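Local coordinates for protein putative acyl-CoA dehydrogenase (Burkholderia xenovorans, PDB 5JSC) that binds flavin-adenine dinucleotide as a member of the acyl-CoA dehydrogenase family, in pockets shared between subunits of a four-chain assembly, at residues Val281-Ala284 and Ala285-Lys288; Phe290-Leu294 and Gly295-Leu299; Gln355-Gly358 and Gly359-Val362. One frame throughout, in Å; residues are numbered along the deposited sequence.

In the fold
All three contacts are local, lie in the C-terminal domain far from the centre of the chain, and touch one FAD, contacts 1 and 3 sharing its diphosphate. Contact 3, after helix 332-356, is the buried one; contacts 1 and 2 are partly buried. Contact 1 ends helix 250-286 and meets the diphosphate with arginine charge. Contact 2 sets the F297 ring face against the adenine, with F290 beside its N6A, while contact 3 relies on backbone groups and a water. Backbone hydrogen bonds, probably A284 O with G295 N and R287 O with L294 N, join contacts 1 and 2. R283 packs on Y357 and M360, and L294 packs against L356, tying both to contact 3.

Contact 1 (Val281-Ala284 and Ala285-Lys288); sequences VARA and ASRK. With FAD (flavin-adenine dinucleotide), chain T.
R283 and R287, one turn apart where helix 250-286 runs out, lie side by side and point the same way, with their guanidinium groups stacked. The planes are only 17° apart but displaced: NH2 of R283 sits over the rim of the R287 group, 3.6 Å from R287 CZ, while R287 CD lies over a face of the R283 group. The two chains can travel together because in each CG is anti to the backbone N (chi1 -177° in R287) and each bends at chi2.

R287 spends its donors on the cofactor and on a neighbour. Its NE gives a fairly straight hydrogen bond of 2.8 Å to O2A of FAD, N-H...O angle 153°, and its NH2 a more bent one of 2.9 Å to O2P. One arginine thus spans both phosphates. NH1 turns to the third subunit, where it is hydrogen-bonded to the carbonyl of P149 and makes a long, weak ion pair with E150.

The main-chain carbonyls of the last turn are used as well. V281 O takes the N-H of A285 at 3.0 Å, and R283 O takes that of R287 at 2.9 Å, the last link before R287 leaves helical geometry. A282 O has two donors from S286: the hydroxyl OG at 3.0 Å and, more weakly, the backbone N. The serine hydroxyl is therefore folded back on its own helix.

With the helix end closed in this way, R287 is anchored at its root by a backbone bond and at its tip by two phosphates and a second chain. R283 lies over one face of the R287 group, a second positive charge beside the diphosphate, and together the two probably help to balance its negative charge.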
loop_
_atom_site.group_PDB
_atom_site.type_symbol
_atom_site.label_atom_id
_atom_site.label_comp_id
_atom_site.label_asym_id
_atom_site.label_seq_id
_atom_site.Cartn_x
_atom_site.Cartn_y
_atom_site.Cartn_z
ATOM N N VAL C 281 15.297 -15.693 -2.615
ATOM C CA VAL C 281 15.077 -16.666 -3.677
ATOM C C VAL C 281 15.727 -18.002 -3.320
ATOM O O VAL C 281 15.151 -19.064 -3.588
ATOM C CB VAL C 281 15.546 -16.109 -5.042
ATOM C CG1 VAL C 281 17.073 -16.061 -5.171
ATOM C CG2 VAL C 281 14.916 -16.903 -6.193
ATOM N N ALA C 282 16.906 -17.979 -2.687
ATOM C CA ALA C 282 17.532 -19.234 -2.286
ATOM C C ALA C 282 16.678 -19.984 -1.270
ATOM O O ALA C 282 16.561 -21.211 -1.336
ATOM C CB ALA C 282 18.924 -18.973 -1.723
ATOM N N ARG C 283 16.084 -19.263 -0.314
ATOM C CA ARG C 283 15.254 -19.915 0.696
ATOM C C ARG C 283 13.958 -20.436 0.092
ATOM O O ARG C 283 13.512 -21.540 0.429
ATOM C CB ARG C 283 14.970 -18.943 1.840
ATOM C CG ARG C 283 14.186 -19.559 2.995
ATOM C CD ARG C 283 15.010 -20.624 3.717
ATOM N NE ARG C 283 14.348 -21.008 4.964
ATOM C CZ ARG C 283 14.940 -21.628 5.980
ATOM N NH1 ARG C 283 16.226 -21.958 5.911
ATOM N NH2 ARG C 283 14.240 -21.905 7.076
ATOM N N ALA C 284 13.361 -19.674 -0.831
ATOM C CA ALA C 284 12.166 -20.145 -1.524
ATOM C C ALA C 284 12.443 -21.451 -2.264
ATOM O O ALA C 284 11.623 -22.378 -2.245
ATOM C CB ALA C 284 11.669 -19.067 -2.493
ATOM N N ALA C 285 13.607 -21.547 -2.903
ATOM C CA ALA C 285 13.939 -22.732 -3.683
ATOM C C ALA C 285 14.271 -23.929 -2.803
ATOM O O ALA C 285 14.009 -25.073 -3.196
ATOM C CB ALA C 285 15.115 -22.426 -4.610
ATOM N N SER C 286 14.850 -23.698 -1.626
ATOM C CA SER C 286 15.379 -24.786 -0.815
ATOM C C SER C 286 14.450 -25.247 0.300
ATOM O O SER C 286 14.591 -26.391 0.748
ATOM C CB SER C 286 16.723 -24.389 -0.194
ATOM O OG SER C 286 16.561 -23.346 0.749
ATOM N N ARG C 287 13.512 -24.413 0.757
ATOM C CA ARG C 287 12.712 -24.744 1.936
ATOM C C ARG C 287 11.577 -25.685 1.552
ATOM O O ARG C 287 10.629 -25.285 0.869
ATOM C CB ARG C 287 12.164 -23.476 2.586
ATOM C CG ARG C 287 11.374 -23.730 3.867
ATOM C CD ARG C 287 12.248 -24.335 4.955
ATOM N NE ARG C 287 11.597 -24.283 6.272
ATOM C CZ ARG C 287 12.110 -24.808 7.379
ATOM N NH1 ARG C 287 13.280 -25.433 7.328
ATOM N NH2 ARG C 287 11.463 -24.708 8.539
ATOM N N LYS C 288 11.659 -26.933 2.007
ATOM C CA LYS C 288 10.615 -27.910 1.737
ATOM C C LYS C 288 9.443 -27.712 2.694
ATOM O O LYS C 288 9.631 -27.497 3.895
ATOM C CB LYS C 288 11.166 -29.328 1.880
ATOM C CG LYS C 288 12.289 -29.656 0.911
ATOM C CD LYS C 288 12.783 -31.105 1.126
ATOM C CE LYS C 288 13.963 -31.449 0.238
ATOM N NZ LYS C 288 15.213 -30.788 0.694
HETATM P PA FAD T . 8.424 -21.881 7.486
HETATM O O1A FAD T . 7.410 -22.911 7.850
HETATM O O2A FAD T . 9.621 -22.377 6.707
HETATM O O5B FAD T . 7.689 -20.725 6.699
HETATM C C5B FAD T . 8.472 -19.675 6.095
HETATM C C4B FAD T . 7.486 -18.671 5.557
HETATM O O4B FAD T . 6.712 -19.292 4.513
HETATM C C3B FAD T . 6.422 -18.210 6.546
HETATM O O3B FAD T . 6.900 -17.221 7.455
HETATM C C2B FAD T . 5.332 -17.689 5.609
HETATM O O2B FAD T . 5.602 -16.342 5.224
HETATM C C1B FAD T . 5.463 -18.633 4.402
HETATM N N9A FAD T . 4.420 -19.649 4.288
HETATM C C8A FAD T . 4.124 -20.633 5.195
HETATM N N7A FAD T . 3.209 -21.477 4.788
HETATM C C5A FAD T . 2.872 -21.013 3.524
HETATM C C6A FAD T . 1.972 -21.483 2.552
HETATM N N6A FAD T . 1.198 -22.566 2.715
HETATM N N1A FAD T . 1.887 -20.799 1.390
HETATM C C2A FAD T . 2.653 -19.715 1.225
HETATM N N3A FAD T . 3.536 -19.177 2.071
HETATM C C4A FAD T . 3.606 -19.882 3.207
HETATM N N1 FAD T . 7.228 -22.592 18.008
HETATM C C2 FAD T . 6.816 -23.430 19.002
HETATM O O2 FAD T . 6.457 -24.593 18.775
HETATM N N3 FAD T . 6.780 -22.979 20.297
HETATM C C4 FAD T . 7.117 -21.710 20.724
HETATM O O4 FAD T . 7.127 -21.444 21.919
HETATM C C4X FAD T . 7.522 -20.819 19.671
HETATM N N5 FAD T . 7.919 -19.618 19.999
HETATM C C5X FAD T . 8.481 -18.827 19.010
HETATM C C6 FAD T . 9.059 -17.608 19.374
HETATM C C7 FAD T . 9.739 -16.828 18.446
HETATM C C7M FAD T . 10.384 -15.537 18.883
HETATM C C8 FAD T . 9.829 -17.264 17.116
HETATM C C8M FAD T . 10.568 -16.451 16.082
HETATM C C9 FAD T . 9.242 -18.468 16.748
HETATM C C9A FAD T . 8.574 -19.255 17.680
HETATM N N10 FAD T . 8.065 -20.531 17.356
HETATM C C10 FAD T . 7.560 -21.351 18.337
HETATM C "C1'" FAD T . 8.187 -21.027 15.978
HETATM C "C2'" FAD T . 7.189 -20.403 15.008
HETATM O "O2'" FAD T . 5.868 -20.881 15.266
HETATM C "C3'" FAD T . 7.592 -20.744 13.572
HETATM O "O3'" FAD T . 8.787 -20.019 13.301
HETATM C "C4'" FAD T . 6.548 -20.393 12.511
HETATM O "O4'" FAD T . 5.435 -21.283 12.628
HETATM C "C5'" FAD T . 7.110 -20.443 11.106
HETATM O "O5'" FAD T . 7.697 -21.747 10.900
HETATM P P FAD T . 9.174 -21.746 10.250
HETATM O O1P FAD T . 10.112 -20.881 11.006
HETATM O O2P FAD T . 9.623 -23.177 10.152
HETATM O O3P FAD T . 8.954 -21.143 8.794
#

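Contact 2 (Phe290-Leu294 and Gly295-Leu299); sequences FGQTL and GDFQL. With FAD (flavin-adenine dinucleotide), chain T.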
loop_
_atom_site.group_PDB
_atom_site.type_symbol
_atom_site.label_atom_id
_atom_site.label_comp_id
_atom_site.label_asym_id
_atom_site.label_seq_id
_atom_site.Cartn_x
_atom_site.Cartn_y
_atom_site.Cartn_z
ATOM N N PHE C 290 4.860 -28.703 2.809
ATOM C CA PHE C 290 3.591 -29.096 2.201
ATOM C C PHE C 290 3.806 -29.922 0.936
ATOM O O PHE C 290 3.081 -29.786 -0.055
ATOM C CB PHE C 290 2.724 -27.868 1.920
ATOM C CG PHE C 290 2.433 -27.054 3.146
ATOM C CD1 PHE C 290 1.500 -27.497 4.079
ATOM C CD2 PHE C 290 3.105 -25.861 3.382
ATOM C CE1 PHE C 290 1.232 -26.762 5.213
ATOM C CE2 PHE C 290 2.835 -25.110 4.521
ATOM C CZ PHE C 290 1.901 -25.568 5.439
ATOM N N GLY C 291 4.804 -30.805 0.978
ATOM C CA GLY C 291 5.059 -31.722 -0.114
ATOM C C GLY C 291 5.737 -31.110 -1.312
ATOM O O GLY C 291 5.886 -31.782 -2.339
ATOM N N GLN C 292 6.144 -29.850 -1.217
ATOM C CA GLN C 292 6.816 -29.168 -2.311
ATOM C C GLN C 292 7.841 -28.209 -1.715
ATOM O O GLN C 292 8.432 -28.516 -0.675
ATOM C CB GLN C 292 5.794 -28.467 -3.201
ATOM C CG GLN C 292 4.883 -27.471 -2.493
ATOM C CD GLN C 292 3.823 -26.900 -3.424
ATOM O OE1 GLN C 292 3.464 -27.515 -4.434
ATOM N NE2 GLN C 292 3.332 -25.713 -3.102
ATOM N N THR C 293 8.090 -27.070 -2.353
ATOM C CA THR C 293 8.970 -26.066 -1.771
ATOM C C THR C 293 8.199 -24.769 -1.598
ATOM O O THR C 293 7.161 -24.553 -2.229
ATOM C CB THR C 293 10.218 -25.790 -2.626
ATOM O OG1 THR C 293 9.817 -25.199 -3.870
ATOM C CG2 THR C 293 11.008 -27.064 -2.880
ATOM N N LEU C 294 8.728 -23.913 -0.719
ATOM C CA LEU C 294 8.132 -22.602 -0.487
ATOM C C LEU C 294 7.943 -21.840 -1.800
ATOM O O LEU C 294 6.918 -21.177 -2.010
ATOM C CB LEU C 294 9.015 -21.826 0.495
ATOM C CG LEU C 294 8.667 -20.377 0.849
ATOM C CD1 LEU C 294 7.245 -20.284 1.406
ATOM C CD2 LEU C 294 9.677 -19.838 1.853
ATOM N N GLY C 295 8.915 -21.946 -2.710
ATOM C CA GLY C 295 8.837 -21.245 -3.982
ATOM C C GLY C 295 7.770 -21.754 -4.932
ATOM O O GLY C 295 7.461 -21.071 -5.912
ATOM N N ASP C 296 7.202 -22.937 -4.675
ATOM C CA ASP C 296 6.142 -23.438 -5.539
ATOM C C ASP C 296 4.799 -22.764 -5.282
ATOM O O ASP C 296 3.872 -22.927 -6.088
ATOM C CB ASP C 296 5.999 -24.953 -5.370
ATOM C CG ASP C 296 7.177 -25.711 -5.947
ATOM O OD1 ASP C 296 7.507 -25.482 -7.135
ATOM O OD2 ASP C 296 7.787 -26.512 -5.213
ATOM N N PHE C 297 4.668 -22.027 -4.183
ATOM C CA PHE C 297 3.404 -21.381 -3.857
ATOM C C PHE C 297 3.279 -20.041 -4.567
ATOM O O PHE C 297 4.246 -19.276 -4.636
ATOM C CB PHE C 297 3.296 -21.159 -2.355
ATOM C CG PHE C 297 2.997 -22.397 -1.574
ATOM C CD1 PHE C 297 1.759 -23.010 -1.676
ATOM C CD2 PHE C 297 3.935 -22.925 -0.703
ATOM C CE1 PHE C 297 1.469 -24.134 -0.936
ATOM C CE2 PHE C 297 3.647 -24.058 0.050
ATOM C CZ PHE C 297 2.408 -24.663 -0.071
ATOM N N GLN C 298 2.064 -19.733 -5.044
ATOM C CA GLN C 298 1.849 -18.457 -5.736
ATOM C C GLN C 298 2.215 -17.265 -4.870
ATOM O O GLN C 298 2.737 -16.270 -5.380
ATOM C CB GLN C 298 0.396 -18.296 -6.184
ATOM C CG GLN C 298 -0.033 -19.176 -7.319
ATOM C CD GLN C 298 -1.312 -18.667 -7.947
ATOM O OE1 GLN C 298 -2.159 -18.069 -7.271
ATOM N NE2 GLN C 298 -1.451 -18.867 -9.246
ATOM N N LEU C 299 1.881 -17.303 -3.574
ATOM C CA LEU C 299 2.171 -16.139 -2.735
ATOM C C LEU C 299 3.664 -15.873 -2.689
ATOM O O LEU C 299 4.098 -14.717 -2.734
ATOM C CB LEU C 299 1.616 -16.334 -1.319
ATOM C CG LEU C 299 0.099 -16.191 -1.144
ATOM C CD1 LEU C 299 -0.290 -16.481 0.303
ATOM C CD2 LEU C 299 -0.372 -14.803 -1.546
HETATM P PA FAD T . 8.424 -21.881 7.486
HETATM O O1A FAD T . 7.410 -22.911 7.850
HETATM O O2A FAD T . 9.621 -22.377 6.707
HETATM O O5B FAD T . 7.689 -20.725 6.699
HETATM C C5B FAD T . 8.472 -19.675 6.095
HETATM C C4B FAD T . 7.486 -18.671 5.557
HETATM O O4B FAD T . 6.712 -19.292 4.513
HETATM C C3B FAD T . 6.422 -18.210 6.546
HETATM O O3B FAD T . 6.900 -17.221 7.455
HETATM C C2B FAD T . 5.332 -17.689 5.609
HETATM O O2B FAD T . 5.602 -16.342 5.224
HETATM C C1B FAD T . 5.463 -18.633 4.402
HETATM N N9A FAD T . 4.420 -19.649 4.288
HETATM C C8A FAD T . 4.124 -20.633 5.195
HETATM N N7A FAD T . 3.209 -21.477 4.788
HETATM C C5A FAD T . 2.872 -21.013 3.524
HETATM C C6A FAD T . 1.972 -21.483 2.552
HETATM N N6A FAD T . 1.198 -22.566 2.715
HETATM N N1A FAD T . 1.887 -20.799 1.390
HETATM C C2A FAD T . 2.653 -19.715 1.225
HETATM N N3A FAD T . 3.536 -19.177 2.071
HETATM C C4A FAD T . 3.606 -19.882 3.207
HETATM N N1 FAD T . 7.228 -22.592 18.008
HETATM C C2 FAD T . 6.816 -23.430 19.002
HETATM O O2 FAD T . 6.457 -24.593 18.775
HETATM N N3 FAD T . 6.780 -22.979 20.297
HETATM C C4 FAD T . 7.117 -21.710 20.724
HETATM O O4 FAD T . 7.127 -21.444 21.919
HETATM C C4X FAD T . 7.522 -20.819 19.671
HETATM N N5 FAD T . 7.919 -19.618 19.999
HETATM C C5X FAD T . 8.481 -18.827 19.010
HETATM C C6 FAD T . 9.059 -17.608 19.374
HETATM C C7 FAD T . 9.739 -16.828 18.446
HETATM C C7M FAD T . 10.384 -15.537 18.883
HETATM C C8 FAD T . 9.829 -17.264 17.116
HETATM C C8M FAD T . 10.568 -16.451 16.082
HETATM C C9 FAD T . 9.242 -18.468 16.748
HETATM C C9A FAD T . 8.574 -19.255 17.680
HETATM N N10 FAD T . 8.065 -20.531 17.356
HETATM C C10 FAD T . 7.560 -21.351 18.337
HETATM C "C1'" FAD T . 8.187 -21.027 15.978
HETATM C "C2'" FAD T . 7.189 -20.403 15.008
HETATM O "O2'" FAD T . 5.868 -20.881 15.266
HETATM C "C3'" FAD T . 7.592 -20.744 13.572
HETATM O "O3'" FAD T . 8.787 -20.019 13.301
HETATM C "C4'" FAD T . 6.548 -20.393 12.511
HETATM O "O4'" FAD T . 5.435 -21.283 12.628
HETATM C "C5'" FAD T . 7.110 -20.443 11.106
HETATM O "O5'" FAD T . 7.697 -21.747 10.900
HETATM P P FAD T . 9.174 -21.746 10.250
HETATM O O1P FAD T . 10.112 -20.881 11.006
HETATM O O2P FAD T . 9.623 -23.177 10.152
HETATM O O3P FAD T . 8.954 -21.143 8.794
#
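The small hairpin of strands 288-289 and 292-293, with the turn that leads from it into helix 298-325, forms part of the adenine end of the FAD pocket, and here Q292 and F297 meet. In Q292, CG sits between the backbone N and the carbonyl carbon (chi1 57°) and the chain then runs extended, which carries the amide over the F297 ring. NE2 stands over the ring centre, 3.3 Å from F297 CZ, with amide and ring planes 67° apart. On the opposite face, also over the centre, lies adenine N1A of FAD, 3.5 Å from F297 CG.

F290 comes in obliquely, its ring at 80° to that of F297, with F290 CD2 3.7 Å from F297 CZ. From there F290 CE2 reaches N6A of the same adenine. L294 meets the sugar instead: its CD1 touches the ribose oxygen O4B at 3.3 Å.

OD2 of D296 grips T293 twice, taking its backbone N on the anti lone pair at 2.9 Å and its OG1 from above the carboxylate plane at 2.8 Å. In return D296 N is hydrogen-bonded to T293 O at 2.9 Å, while F297, at the N-cap position, donates its N to L294 O.

This is the adenine site of an acyl-CoA dehydrogenase FAD pocket, where the turn into helix 298-325 presents F297 to the base, with Q292 on the ring's other face.

Contact 3 (Gln355-Gly358 and Gly359-Val362); sequences QLYG and GMGV. With FAD (flavin-adenine dinucleotide), chain T.
The ring of Y357 meets M360 at its edge: the sulfur SD lies near the ring plane, 80° off the normal, and 4.0 Å from Y357 CD2. This is a Met-aromatic contact of the edge kind. Over one face of the same ring sits CG of R283, from helix 250-286. M360 reaches the edge with CG anti to its backbone N (chi1 -168°), its chain then running on extended before bending at chi3. The other flat group, the amide of Q355, faces the third subunit, where OE1 is bonded to R376 and NE2 to E386 and the carbonyl of R379.

Between these side chains the backbone turns from helix 332-356 into a 3-10 segment. G361 N gives G358 O a hydrogen bond of 2.8 Å from above the carbonyl plane, and the bond from M360 N to Y357 O is weak. A water shores up that weak link: it accepts from M360 N at 3.1 Å and donates to Y357 O at 2.9 Å.

The same water donates to FAD O1P at 2.7 Å. G359 N reaches O1P as well, in a nearly straight bond of 2.8 Å with an N-H...O angle of 167°. Close by, G358, which has positive phi and no side chain, lets its CA come to 3.7 Å from O3P. At the start of the turn Q355 O accepts the ribose hydroxyl O3B at 2.8 Å, while at its far end V362 CG2 touches the flavin methyl C8M.

FAD is thus held here by main-chain groups and one water rather than by charged side chains. The phosphate oxygen O1P receives neutral donors, which complement the arginine bonds made elsewhere to the diphosphate.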
loop_
_atom_site.group_PDB
_atom_site.type_symbol
_atom_site.label_atom_id
_atom_site.label_comp_id
_atom_site.label_asym_id
_atom_site.label_seq_id
_atom_site.Cartn_x
_atom_site.Cartn_y
_atom_site.Cartn_z
ATOM N N GLN C 355 10.409 -12.474 6.199
ATOM C CA GLN C 355 9.193 -13.275 6.297
ATOM C C GLN C 355 9.375 -14.642 5.645
ATOM O O GLN C 355 8.894 -15.662 6.169
ATOM C CB GLN C 355 8.026 -12.518 5.663
ATOM C CG GLN C 355 6.660 -13.046 6.045
ATOM C CD GLN C 355 6.287 -12.767 7.494
ATOM O OE1 GLN C 355 6.991 -12.054 8.215
ATOM N NE2 GLN C 355 5.152 -13.314 7.923
ATOM N N LEU C 356 10.083 -14.688 4.511
ATOM C CA LEU C 356 10.302 -15.964 3.830
ATOM C C LEU C 356 11.110 -16.924 4.691
ATOM O O LEU C 356 10.929 -18.148 4.598
ATOM C CB LEU C 356 11.014 -15.733 2.489
ATOM C CG LEU C 356 10.193 -15.088 1.369
ATOM C CD1 LEU C 356 11.094 -14.562 0.246
ATOM C CD2 LEU C 356 9.149 -16.081 0.826
ATOM N N TYR C 357 11.988 -16.392 5.547
ATOM C CA TYR C 357 12.812 -17.224 6.413
ATOM C C TYR C 357 12.093 -17.719 7.661
ATOM O O TYR C 357 12.670 -18.533 8.391
ATOM C CB TYR C 357 14.072 -16.468 6.831
ATOM C CG TYR C 357 15.224 -16.801 5.945
ATOM C CD1 TYR C 357 15.452 -16.086 4.778
ATOM C CD2 TYR C 357 16.059 -17.863 6.246
ATOM C CE1 TYR C 357 16.499 -16.412 3.945
ATOM C CE2 TYR C 357 17.111 -18.185 5.426
ATOM C CZ TYR C 357 17.325 -17.454 4.275
ATOM O OH TYR C 357 18.376 -17.768 3.433
ATOM N N GLY C 358 10.868 -17.261 7.932
ATOM C CA GLY C 358 10.193 -17.713 9.138
ATOM C C GLY C 358 10.939 -17.304 10.395
ATOM O O GLY C 358 11.499 -16.204 10.489
ATOM N N GLY C 359 10.960 -18.211 11.379
ATOM C CA GLY C 359 11.615 -17.902 12.641
ATOM C C GLY C 359 13.073 -17.520 12.468
ATOM O O GLY C 359 13.581 -16.627 13.159
ATOM N N MET C 360 13.760 -18.171 11.528
ATOM C CA MET C 360 15.155 -17.847 11.268
ATOM C C MET C 360 15.329 -16.410 10.799
ATOM O O MET C 360 16.420 -15.843 10.945
ATOM C CB MET C 360 15.706 -18.814 10.226
ATOM C CG MET C 360 17.190 -18.784 10.079
ATOM S SD MET C 360 17.682 -20.204 9.102
ATOM C CE MET C 360 17.352 -21.532 10.259
ATOM N N GLY C 361 14.276 -15.807 10.254
ATOM C CA GLY C 361 14.361 -14.428 9.800
ATOM C C GLY C 361 14.618 -13.418 10.902
ATOM O O GLY C 361 15.095 -12.310 10.612
ATOM N N VAL C 362 14.295 -13.752 12.153
ATOM C CA VAL C 362 14.575 -12.863 13.275
ATOM C C VAL C 362 15.685 -13.409 14.159
ATOM O O VAL C 362 15.936 -12.868 15.239
ATOM C CB VAL C 362 13.311 -12.566 14.111
ATOM C CG1 VAL C 362 12.284 -11.774 13.294
ATOM C CG2 VAL C 362 12.689 -13.851 14.681
HETATM P PA FAD T . 8.424 -21.881 7.486
HETATM O O1A FAD T . 7.410 -22.911 7.850
HETATM O O2A FAD T . 9.621 -22.377 6.707
HETATM O O5B FAD T . 7.689 -20.725 6.699
HETATM C C5B FAD T . 8.472 -19.675 6.095
HETATM C C4B FAD T . 7.486 -18.671 5.557
HETATM O O4B FAD T . 6.712 -19.292 4.513
HETATM C C3B FAD T . 6.422 -18.210 6.546
HETATM O O3B FAD T . 6.900 -17.221 7.455
HETATM C C2B FAD T . 5.332 -17.689 5.609
HETATM O O2B FAD T . 5.602 -16.342 5.224
HETATM C C1B FAD T . 5.463 -18.633 4.402
HETATM N N9A FAD T . 4.420 -19.649 4.288
HETATM C C8A FAD T . 4.124 -20.633 5.195
HETATM N N7A FAD T . 3.209 -21.477 4.788
HETATM C C5A FAD T . 2.872 -21.013 3.524
HETATM C C6A FAD T . 1.972 -21.483 2.552
HETATM N N6A FAD T . 1.198 -22.566 2.715
HETATM N N1A FAD T . 1.887 -20.799 1.390
HETATM C C2A FAD T . 2.653 -19.715 1.225
HETATM N N3A FAD T . 3.536 -19.177 2.071
HETATM C C4A FAD T . 3.606 -19.882 3.207
HETATM N N1 FAD T . 7.228 -22.592 18.008
HETATM C C2 FAD T . 6.816 -23.430 19.002
HETATM O O2 FAD T . 6.457 -24.593 18.775
HETATM N N3 FAD T . 6.780 -22.979 20.297
HETATM C C4 FAD T . 7.117 -21.710 20.724
HETATM O O4 FAD T . 7.127 -21.444 21.919
HETATM C C4X FAD T . 7.522 -20.819 19.671
HETATM N N5 FAD T . 7.919 -19.618 19.999
HETATM C C5X FAD T . 8.481 -18.827 19.010
HETATM C C6 FAD T . 9.059 -17.608 19.374
HETATM C C7 FAD T . 9.739 -16.828 18.446
HETATM C C7M FAD T . 10.384 -15.537 18.883
HETATM C C8 FAD T . 9.829 -17.264 17.116
HETATM C C8M FAD T . 10.568 -16.451 16.082
HETATM C C9 FAD T . 9.242 -18.468 16.748
HETATM C C9A FAD T . 8.574 -19.255 17.680
HETATM N N10 FAD T . 8.065 -20.531 17.356
HETATM C C10 FAD T . 7.560 -21.351 18.337
HETATM C "C1'" FAD T . 8.187 -21.027 15.978
HETATM C "C2'" FAD T . 7.189 -20.403 15.008
HETATM O "O2'" FAD T . 5.868 -20.881 15.266
HETATM C "C3'" FAD T . 7.592 -20.744 13.572
HETATM O "O3'" FAD T . 8.787 -20.019 13.301
HETATM C "C4'" FAD T . 6.548 -20.393 12.511
HETATM O "O4'" FAD T . 5.435 -21.283 12.628
HETATM C "C5'" FAD T . 7.110 -20.443 11.106
HETATM O "O5'" FAD T . 7.697 -21.747 10.900
HETATM P P FAD T . 9.174 -21.746 10.250
HETATM O O1P FAD T . 10.112 -20.881 11.006
HETATM O O2P FAD T . 9.623 -23.177 10.152
HETATM O O3P FAD T . 8.954 -21.143 8.794
HETATM O O HOH W 1 12.727 -20.806 10.231
#